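Local coordinates for carboxymuconolactone decarboxylase family protein (Thermotoga maritima, PDB 1VKE) that possibly acts as an oxidoreductase of the AhpD-like superfamily, with peroxiredoxin-like activity in an antioxidative response, at residues K52-V55 against K56-E59; C71-C74 against I75-H78; G86-D89 against E90-F93; L121-M124 against E125-E129. One frame throughout, in Å; residues are numbered along the deposited sequence.

Contact 1 (K52-V55 against K56-E59)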
loop_
_atom_site.group_PDB
_atom_site.type_symbol
_atom_site.label_atom_id
_atom_site.label_comp_id
_atom_site.label_asym_id
_atom_site.label_seq_id
_atom_site.Cartn_x
_atom_site.Cartn_y
_atom_site.Cartn_z
ATOM N N LYS E 52 9.424 2.314 -28.190
ATOM C CA LYS E 52 9.929 3.683 -28.288
ATOM C C LYS E 52 10.732 4.016 -27.036
ATOM O O LYS E 52 11.660 4.823 -27.115
ATOM C CB LYS E 52 8.788 4.695 -28.503
ATOM C CG LYS E 52 8.047 4.548 -29.795
ATOM C CD LYS E 52 8.960 4.817 -30.969
ATOM C CE LYS E 52 8.191 4.923 -32.231
ATOM N NZ LYS E 52 9.085 5.339 -33.377
ATOM N N LEU E 53 10.436 3.361 -25.881
ATOM C CA LEU E 53 11.312 3.417 -24.732
ATOM C C LEU E 53 12.241 2.210 -24.722
ATOM O O LEU E 53 11.810 1.086 -25.008
ATOM C CB LEU E 53 10.521 3.440 -23.417
ATOM C CG LEU E 53 9.537 4.583 -23.201
ATOM C CD1 LEU E 53 8.861 4.405 -21.882
ATOM C CD2 LEU E 53 10.251 5.900 -23.246
ATOM N N ASP E 54 13.511 2.460 -24.445
ATOM C CA ASP E 54 14.498 1.407 -24.477
ATOM C C ASP E 54 14.496 0.568 -23.226
ATOM O O ASP E 54 13.805 0.890 -22.236
ATOM C CB ASP E 54 15.901 1.911 -24.822
ATOM C CG ASP E 54 16.569 2.747 -23.753
ATOM O OD1 ASP E 54 16.123 2.870 -22.602
ATOM O OD2 ASP E 54 17.652 3.322 -24.027
ATOM N N VAL E 55 15.188 -0.563 -23.289
ATOM C CA VAL E 55 15.102 -1.496 -22.192
ATOM C C VAL E 55 15.668 -0.912 -20.890
ATOM O O VAL E 55 15.077 -1.093 -19.786
ATOM C CB VAL E 55 15.688 -2.865 -22.537
ATOM C CG1 VAL E 55 17.139 -2.750 -22.879
ATOM C CG2 VAL E 55 15.438 -3.852 -21.424
ATOM N N LYS E 56 16.774 -0.171 -20.973
ATOM C CA LYS E 56 17.316 0.407 -19.738
ATOM C C LYS E 56 16.289 1.308 -19.054
ATOM O O LYS E 56 16.051 1.219 -17.819
ATOM C CB LYS E 56 18.597 1.190 -20.012
ATOM C CG LYS E 56 19.231 1.715 -18.747
ATOM C CD LYS E 56 20.621 2.272 -18.990
ATOM C CE LYS E 56 20.616 3.556 -19.705
ATOM N NZ LYS E 56 22.018 4.065 -19.756
ATOM N N THR E 57 15.612 2.114 -19.855
ATOM C CA THR E 57 14.594 3.023 -19.362
ATOM C C THR E 57 13.457 2.257 -18.715
ATOM O O THR E 57 12.993 2.625 -17.618
ATOM C CB THR E 57 14.070 3.869 -20.500
ATOM O OG1 THR E 57 15.128 4.724 -21.004
ATOM C CG2 THR E 57 12.990 4.823 -20.006
ATOM N N LYS E 58 12.966 1.224 -19.411
ATOM C CA LYS E 58 11.826 0.449 -18.869
ATOM C C LYS E 58 12.201 -0.273 -17.565
ATOM O O LYS E 58 11.399 -0.316 -16.596
ATOM C CB LYS E 58 11.257 -0.511 -19.914
ATOM C CG LYS E 58 10.584 0.166 -21.078
ATOM C CD LYS E 58 9.850 -0.822 -21.948
ATOM C CE LYS E 58 9.184 -0.157 -23.139
ATOM N NZ LYS E 58 8.177 -0.990 -23.874
ATOM N N GLU E 59 13.412 -0.815 -17.510
ATOM C CA GLU E 59 13.860 -1.487 -16.269
ATOM C C GLU E 59 14.050 -0.508 -15.099
ATOM O O GLU E 59 13.730 -0.840 -13.960
ATOM C CB GLU E 59 15.088 -2.340 -16.539
ATOM C CG GLU E 59 14.792 -3.511 -17.474
ATOM C CD GLU E 59 13.950 -4.644 -16.860
ATOM O OE1 GLU E 59 13.707 -4.613 -15.640
ATOM O OE2 GLU E 59 13.578 -5.597 -17.605
HETATM O O HOH W 1 14.190 5.257 -23.842
#

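Contact 2 (C71-C74 against I75-H78)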
loop_
_atom_site.group_PDB
_atom_site.type_symbol
_atom_site.label_atom_id
_atom_site.label_comp_id
_atom_site.label_asym_id
_atom_site.label_seq_id
_atom_site.Cartn_x
_atom_site.Cartn_y
_atom_site.Cartn_z
ATOM N N CYS E 71 8.445 -3.666 -2.690
ATOM C CA CYS E 71 8.596 -5.111 -2.981
ATOM C C CYS E 71 10.051 -5.468 -3.167
ATOM O O CYS E 71 10.623 -5.197 -4.218
ATOM C CB CYS E 71 7.843 -5.424 -4.276
ATOM S SG CYS E 71 8.006 -7.194 -4.794
ATOM N N ASP E 72 10.658 -6.094 -2.146
ATOM C CA ASP E 72 12.071 -6.385 -2.213
ATOM C C ASP E 72 12.489 -7.295 -3.343
ATOM O O ASP E 72 13.506 -7.056 -3.990
ATOM C CB ASP E 72 12.555 -6.929 -0.882
ATOM C CG ASP E 72 12.622 -5.844 0.180
ATOM O OD1 ASP E 72 12.886 -4.666 -0.150
ATOM O OD2 ASP E 72 12.362 -6.077 1.350
ATOM N N ASP E 73 11.761 -8.385 -3.569
ATOM C CA ASP E 73 12.174 -9.300 -4.647
ATOM C C ASP E 73 12.020 -8.612 -6.004
ATOM O O ASP E 73 12.796 -8.883 -6.937
ATOM C CB ASP E 73 11.299 -10.545 -4.670
ATOM C CG ASP E 73 11.766 -11.615 -3.747
ATOM O OD1 ASP E 73 12.840 -11.488 -3.124
ATOM O OD2 ASP E 73 11.043 -12.614 -3.574
ATOM N N CYS E 74 11.029 -7.726 -6.158
ATOM C CA CYS E 74 10.834 -7.006 -7.417
ATOM C C CYS E 74 11.975 -5.998 -7.621
ATOM O O CYS E 74 12.524 -5.822 -8.730
ATOM C CB CYS E 74 9.535 -6.206 -7.436
ATOM S SG CYS E 74 8.067 -7.158 -6.975
ATOM N N ILE E 75 12.348 -5.328 -6.534
ATOM C CA ILE E 75 13.483 -4.396 -6.562
ATOM C C ILE E 75 14.753 -5.121 -7.033
ATOM O O ILE E 75 15.513 -4.657 -7.924
ATOM C CB ILE E 75 13.736 -3.780 -5.154
ATOM C CG1 ILE E 75 12.590 -2.826 -4.815
ATOM C CG2 ILE E 75 15.111 -3.024 -5.132
ATOM C CD1 ILE E 75 12.594 -2.347 -3.399
ATOM N N ARG E 76 15.006 -6.270 -6.413
ATOM C CA ARG E 76 16.176 -7.091 -6.784
ATOM C C ARG E 76 16.195 -7.483 -8.272
ATOM O O ARG E 76 17.210 -7.343 -8.954
ATOM C CB ARG E 76 16.269 -8.342 -5.923
ATOM C CG ARG E 76 16.725 -8.114 -4.510
ATOM C CD ARG E 76 16.639 -9.424 -3.643
ATOM N NE ARG E 76 16.696 -9.133 -2.206
ATOM C CZ ARG E 76 15.727 -9.389 -1.299
ATOM N NH1 ARG E 76 14.565 -9.947 -1.640
ATOM N NH2 ARG E 76 15.932 -9.074 -0.020
ATOM N N TYR E 77 15.051 -7.942 -8.774
ATOM C CA TYR E 77 14.908 -8.356 -10.142
ATOM C C TYR E 77 15.263 -7.178 -11.052
ATOM O O TYR E 77 16.079 -7.283 -11.965
ATOM C CB TYR E 77 13.450 -8.823 -10.472
ATOM C CG TYR E 77 13.310 -9.091 -11.948
ATOM C CD1 TYR E 77 13.684 -10.301 -12.498
ATOM C CD2 TYR E 77 12.755 -8.129 -12.801
ATOM C CE1 TYR E 77 13.617 -10.513 -13.892
ATOM C CE2 TYR E 77 12.690 -8.345 -14.182
ATOM C CZ TYR E 77 13.108 -9.539 -14.700
ATOM O OH TYR E 77 13.027 -9.795 -16.057
ATOM N N HIS E 78 14.638 -6.023 -10.825
ATOM C CA HIS E 78 14.926 -4.874 -11.732
ATOM C C HIS E 78 16.342 -4.324 -11.593
ATOM O O HIS E 78 16.900 -3.804 -12.567
ATOM C CB HIS E 78 13.862 -3.810 -11.563
ATOM C CG HIS E 78 12.545 -4.260 -12.075
ATOM N ND1 HIS E 78 12.285 -4.460 -13.421
ATOM C CD2 HIS E 78 11.401 -4.574 -11.423
ATOM C CE1 HIS E 78 11.048 -4.903 -13.552
ATOM N NE2 HIS E 78 10.477 -4.948 -12.359
#

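Contact 3 (G86-D89 against E90-F93)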
loop_
_atom_site.group_PDB
_atom_site.type_symbol
_atom_site.label_atom_id
_atom_site.label_comp_id
_atom_site.label_asym_id
_atom_site.label_seq_id
_atom_site.Cartn_x
_atom_site.Cartn_y
_atom_site.Cartn_z
ATOM N N GLY E 86 23.431 -2.038 -18.534
ATOM C CA GLY E 86 24.496 -1.034 -18.552
ATOM C C GLY E 86 24.158 0.243 -17.803
ATOM O O GLY E 86 24.818 1.259 -17.993
ATOM N N ALA E 87 23.142 0.209 -16.936
ATOM C CA ALA E 87 22.861 1.383 -16.117
ATOM C C ALA E 87 24.006 1.644 -15.155
ATOM O O ALA E 87 24.568 0.692 -14.619
ATOM C CB ALA E 87 21.569 1.232 -15.342
ATOM N N SER E 88 24.325 2.917 -14.939
ATOM C CA SER E 88 25.349 3.316 -13.945
ATOM C C SER E 88 24.756 3.449 -12.566
ATOM O O SER E 88 23.544 3.631 -12.412
ATOM C CB SER E 88 25.972 4.648 -14.335
ATOM O OG SER E 88 25.043 5.711 -14.179
ATOM N N ASP E 89 25.604 3.391 -11.531
ATOM C CA ASP E 89 25.122 3.642 -10.153
ATOM C C ASP E 89 24.464 5.014 -10.038
ATOM O O ASP E 89 23.418 5.107 -9.373
ATOM C CB ASP E 89 26.228 3.532 -9.099
ATOM C CG ASP E 89 26.671 2.084 -8.853
ATOM O OD1 ASP E 89 26.071 1.144 -9.428
ATOM O OD2 ASP E 89 27.598 1.790 -8.052
ATOM N N GLU E 90 25.037 6.021 -10.709
ATOM C CA GLU E 90 24.434 7.352 -10.711
ATOM C C GLU E 90 22.982 7.361 -11.271
ATOM O O GLU E 90 22.090 7.999 -10.705
ATOM C CB GLU E 90 25.304 8.371 -11.450
ATOM C CG GLU E 90 24.809 9.795 -11.237
ATOM C CD GLU E 90 25.854 10.865 -11.588
ATOM O OE1 GLU E 90 27.017 10.508 -11.924
ATOM O OE2 GLU E 90 25.500 12.076 -11.536
ATOM N N GLU E 91 22.773 6.667 -12.394
ATOM C CA GLU E 91 21.449 6.587 -12.995
ATOM C C GLU E 91 20.496 5.878 -12.045
ATOM O O GLU E 91 19.385 6.358 -11.774
ATOM C CB GLU E 91 21.499 5.826 -14.337
ATOM C CG GLU E 91 22.172 6.602 -15.471
ATOM C CD GLU E 91 22.352 5.778 -16.741
ATOM O OE1 GLU E 91 22.783 4.598 -16.657
ATOM O OE2 GLU E 91 22.123 6.329 -17.834
ATOM N N ILE E 92 20.940 4.754 -11.494
ATOM C CA ILE E 92 20.125 4.022 -10.512
ATOM C C ILE E 92 19.790 4.875 -9.284
ATOM O O ILE E 92 18.628 4.901 -8.863
ATOM C CB ILE E 92 20.836 2.703 -10.109
ATOM C CG1 ILE E 92 20.848 1.770 -11.318
ATOM C CG2 ILE E 92 20.153 2.058 -8.909
ATOM C CD1 ILE E 92 21.813 0.569 -11.164
ATOM N N PHE E 93 20.764 5.612 -8.755
ATOM C CA PHE E 93 20.498 6.452 -7.574
ATOM C C PHE E 93 19.553 7.605 -7.887
ATOM O O PHE E 93 18.698 7.917 -7.068
ATOM C CB PHE E 93 21.777 6.983 -6.926
ATOM C CG PHE E 93 22.732 5.925 -6.423
ATOM C CD1 PHE E 93 22.309 4.728 -5.923
ATOM C CD2 PHE E 93 24.093 6.188 -6.427
ATOM C CE1 PHE E 93 23.233 3.783 -5.464
ATOM C CE2 PHE E 93 25.012 5.248 -5.956
ATOM C CZ PHE E 93 24.565 4.047 -5.472
HETATM O O HOH W 2 24.624 4.199 -18.356
#

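Contact 4 (L121-M124 against E125-E129)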
loop_
_atom_site.group_PDB
_atom_site.type_symbol
_atom_site.label_atom_id
_atom_site.label_comp_id
_atom_site.label_asym_id
_atom_site.label_seq_id
_atom_site.Cartn_x
_atom_site.Cartn_y
_atom_site.Cartn_z
ATOM N N LEU E 121 26.109 -6.946 -6.695
ATOM C CA LEU E 121 26.196 -7.082 -8.152
ATOM C C LEU E 121 27.492 -6.445 -8.698
ATOM O O LEU E 121 28.127 -7.002 -9.578
ATOM C CB LEU E 121 24.995 -6.422 -8.838
ATOM C CG LEU E 121 23.643 -7.052 -8.472
ATOM C CD1 LEU E 121 22.507 -6.265 -9.086
ATOM C CD2 LEU E 121 23.586 -8.498 -8.891
ATOM N N ARG E 122 27.844 -5.274 -8.193
ATOM C CA ARG E 122 29.095 -4.593 -8.634
ATOM C C ARG E 122 30.335 -5.409 -8.272
ATOM O O ARG E 122 31.303 -5.438 -9.038
ATOM C CB ARG E 122 29.200 -3.165 -8.101
ATOM C CG ARG E 122 28.138 -2.192 -8.681
ATOM C CD ARG E 122 28.091 -2.138 -10.188
ATOM N NE ARG E 122 27.128 -1.131 -10.632
ATOM C CZ ARG E 122 26.630 -1.039 -11.857
ATOM N NH1 ARG E 122 26.997 -1.878 -12.802
ATOM N NH2 ARG E 122 25.748 -0.082 -12.111
ATOM N N GLU E 123 30.283 -6.100 -7.128
ATOM C CA GLU E 123 31.397 -6.974 -6.733
ATOM C C GLU E 123 31.500 -8.205 -7.681
ATOM O O GLU E 123 32.601 -8.558 -8.110
ATOM C CB GLU E 123 31.257 -7.338 -5.255
ATOM C CG GLU E 123 32.282 -8.318 -4.692
ATOM C CD GLU E 123 33.634 -7.679 -4.400
ATOM O OE1 GLU E 123 33.760 -6.418 -4.523
ATOM O OE2 GLU E 123 34.590 -8.443 -4.039
ATOM N N MET E 124 30.349 -8.801 -8.031
ATOM C CA MET E 124 30.319 -9.841 -9.067
ATOM C C MET E 124 30.943 -9.309 -10.362
ATOM O O MET E 124 31.776 -9.956 -10.992
ATOM C CB MET E 124 28.906 -10.335 -9.338
ATOM C CG MET E 124 28.377 -11.082 -8.188
ATOM S SD MET E 124 26.673 -11.649 -8.428
ATOM C CE MET E 124 26.870 -12.959 -9.613
ATOM N N GLU E 125 30.499 -8.150 -10.814
ATOM C CA GLU E 125 31.051 -7.562 -12.027
ATOM C C GLU E 125 32.571 -7.353 -11.948
ATOM O O GLU E 125 33.329 -7.715 -12.857
ATOM C CB GLU E 125 30.389 -6.216 -12.197
ATOM C CG GLU E 125 30.541 -5.503 -13.502
ATOM C CD GLU E 125 29.352 -4.549 -13.633
ATOM O OE1 GLU E 125 29.242 -3.680 -12.764
ATOM O OE2 GLU E 125 28.487 -4.725 -14.519
ATOM N N LYS E 126 33.020 -6.750 -10.859
ATOM C CA LYS E 126 34.465 -6.583 -10.642
ATOM C C LYS E 126 35.220 -7.913 -10.788
ATOM O O LYS E 126 36.335 -7.997 -11.343
ATOM C CB LYS E 126 34.684 -6.006 -9.226
ATOM C CG LYS E 126 36.157 -5.763 -8.853
ATOM C CD LYS E 126 36.282 -5.343 -7.400
ATOM C CE LYS E 126 36.052 -6.549 -6.491
ATOM N NZ LYS E 126 36.339 -6.273 -5.046
ATOM N N ASN E 127 34.627 -8.952 -10.187
ATOM C CA ASN E 127 35.214 -10.321 -10.117
ATOM C C ASN E 127 35.011 -11.165 -11.368
ATOM O O ASN E 127 35.494 -12.299 -11.447
ATOM C CB ASN E 127 34.679 -11.087 -8.902
ATOM C CG ASN E 127 35.265 -10.600 -7.594
ATOM O OD1 ASN E 127 36.436 -10.236 -7.520
ATOM N ND2 ASN E 127 34.464 -10.642 -6.539
ATOM N N GLY E 128 34.345 -10.607 -12.362
ATOM C CA GLY E 128 34.177 -11.295 -13.646
ATOM C C GLY E 128 33.166 -12.429 -13.545
ATOM O O GLY E 128 33.206 -13.372 -14.334
ATOM N N GLU E 129 32.270 -12.352 -12.570
ATOM C CA GLU E 129 31.280 -13.415 -12.325
ATOM C C GLU E 129 30.003 -13.049 -13.076
ATOM O O GLU E 129 29.480 -11.940 -12.937
ATOM C CB GLU E 129 31.049 -13.575 -10.824
ATOM C CG GLU E 129 32.320 -14.020 -10.120
ATOM C CD GLU E 129 32.398 -13.797 -8.619
ATOM O OE1 GLU E 129 31.457 -13.240 -8.008
ATOM O OE2 GLU E 129 33.469 -14.184 -8.054
#

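Contact 1 (K52-V55 against K56-E59)
Asp54 OD1 takes two bonds from Thr57, one from the side chain and one from the backbone, and these define the start of helix 55-68. Thr57 OG1 donates to OD1 at 2.6 Å, meeting it from above the carboxylate plane. Thr57 N donates to the same Asp54 OD1 at 2.9 Å from the opposite face, close to the C-O axis. Asp54 is the N-cap residue; its CG sits between the backbone N and the carbonyl carbon (chi1 70°), which swings the carboxylate over the first turn. Thr57's own torsion (chi1 -65°) puts OG1 beside its backbone N, so hydroxyl and amide reach the same oxygen. A water completes the ring: it accepts from Asp54 N at 2.9 Å and donates to Thr57 OG1 at 3.0 Å, so the hydroxyl both gives and receives. Behind the cap the helical pattern takes over, with Lys58 N bound to Asp54 O at 3.0 Å and Glu59 N to Val55 O at 2.8 Å. The extended Lys58 chain runs back along Leu53, its CE 3.8 Å from Leu53 CB, and carries NZ to Arg49 O and to Glu94 of the second subunit. Glu59 turns its carboxylate to His78 and Arg81, and Lys56 pairs with Glu91. The amide of Thr57, which has no helical carbonyl before it to accept its hydrogen, is thus satisfied by a side chain, and the negative carboxylate at the positive end of the helix dipole is probably stabilised as an anion there.

Contact 2 (C71-C74 against I75-H78)
Ile75 N donates to Cys71 O at 2.9 Å, and Ile75 CG1 packs against the same oxygen at 3.1 Å. One residue on, Arg76 N binds Asp72 O at 3.0 Å, and His78 N closes on Cys74 O with an angle of 172° at the donor hydrogen, so the first turns of helix 72-84 form directly behind Cys71, its N-cap residue. Cys71 and Cys74 form a disulfide, SG to SG 2.2 Å, in a C-x-x-C-x-x-x-H arrangement whose histidine is His78; as in AhpD, this is probably the redox site. His78 CD2 comes to 3.2 Å from Cys74 O. The Arg76 chain, extended from CG to NE, runs back toward the helix start and lays one face of its guanidinium over Asp72 CB, 3.7 Å from NH1. At the guanidinium edge Arg76 NH1 pairs with Asp73 OD1 at 2.7 Å, a salt bridge whose hydrogen bond is weak, the two planes lying 61° apart. A leucine in place of this arginine would probably leave Asp73 OD1 without its positive mate and Asp72 CB without the flat group over it. Asp73 OD2 also has a long, weak ion pair with Arg113 of the third subunit. The Asp72 carboxylate binds His110 and Arg113 of its own chain.

Contact 3 (G86-D89 against E90-F93)
A carbonyl oxygen lies under an aromatic face: Asp89 O sits 3.1 Å from the plane of the Phe93 ring, offset toward its rim and nearest to CG. The same oxygen accepts the backbone bond from Phe93 N at 2.8 Å, so one residue meets it with both its amide and its ring. Phe93 CG stands beside its own backbone N (chi1 -61°), and a second torsion of -33° turns the ring flat against the preceding turn, bringing CE2 to 3.8 Å from Asp89 CB. The ring also packs on Leu118 and on Thr34 of the fourth subunit. Without the ring, as with an alanine, Asp89 O is likely to lose its cover and a gap to open beside Leu118. The start of helix 89-103 is closed by a capping box. Ser88, the N-cap, accepts from Glu91 N at its OG, 3.0 Å away, while Ser88 N donates to Glu91 OE1 at 2.9 Å. Ser88 N meets this oxygen on its anti side, 17° out of the carboxylate plane; the glutamate chain, extended beyond CG, runs past the serine, with Ser88 OG 3.3 Å from Glu91 CG. A water donates to both Gly86 O and Glu91 OE1. Just before the box, Gly86 with positive phi is the C-prime residue of the Schellman motif that ends helix 72-84, so one helix stops and the next is capped within a few residues. Ala87 CB packs on Ile92 CG1 at 4.1 Å.

Contact 4 (L121-M124 against E125-E129)
A Schellman motif closes helix 108-127 here, and it joins Met124 to Glu129: Glu129 N donates to Met124 O at 2.9 Å, while Gly128, with positive phi, turns its N to Glu125 O at 3.1 Å. Gly128 takes the chain out of the helix, and the Glu129 side chain crosses that of Met124 at about a right angle, with OE1 3.8 Å from Met124 CG. Along the last turns, two salt bridges link residues three apart. Arg122 and Glu125 lie side by side and point the same way; the guanidinium and carboxylate planes are only 23° apart, and Arg122 NH1 donates in its plane to the syn lone pair of Glu125 OE1 at 2.9 Å. The bend of the arginine at chi2 (-54°) brings its CD beside this oxygen too. The remaining guanidinium nitrogens reach Asp89 and Ala87 O, so the group ties the end of this helix to the start of helix 89-103. Glu123 and Lys126 likewise run alongside each other, the lysine bent at chi3, and this pair stands at the surface of the subunit. Lys126 NZ donates to Glu123 OE1 at 2.6 Å, on the syn side but 26° out of the carboxylate plane. The other carboxylate oxygen, Glu123 OE2, receives a weak bond from Asn127 ND2 at 3.3 Å, the amide plane standing perpendicular to the carboxylate.

The contacts follow one another along an all-helical chain: contact 1 opens helix 55-68, contact 2 begins helix 72-84, contact 3 starts helix 89-103, and contact 4 ends helix 108-127. Contacts 1 and 2, with centres about 17 Å apart, touch through Glu59 and His78, which connects the start of one helix to the probable redox site. Contacts 1 and 3, centres about 13 Å apart, touch through Lys56 and Glu91, and both meet the second subunit. Contacts 3 and 4, centres about 15 Å apart, touch through Arg122 of contact 4. Contact 4 lies farthest from the chain centre, about 17 Å centre to centre. Polar links thus join contact 2 to 1, 1 to 3 and 3 to 4, while contact 2 does not touch 3 or 4.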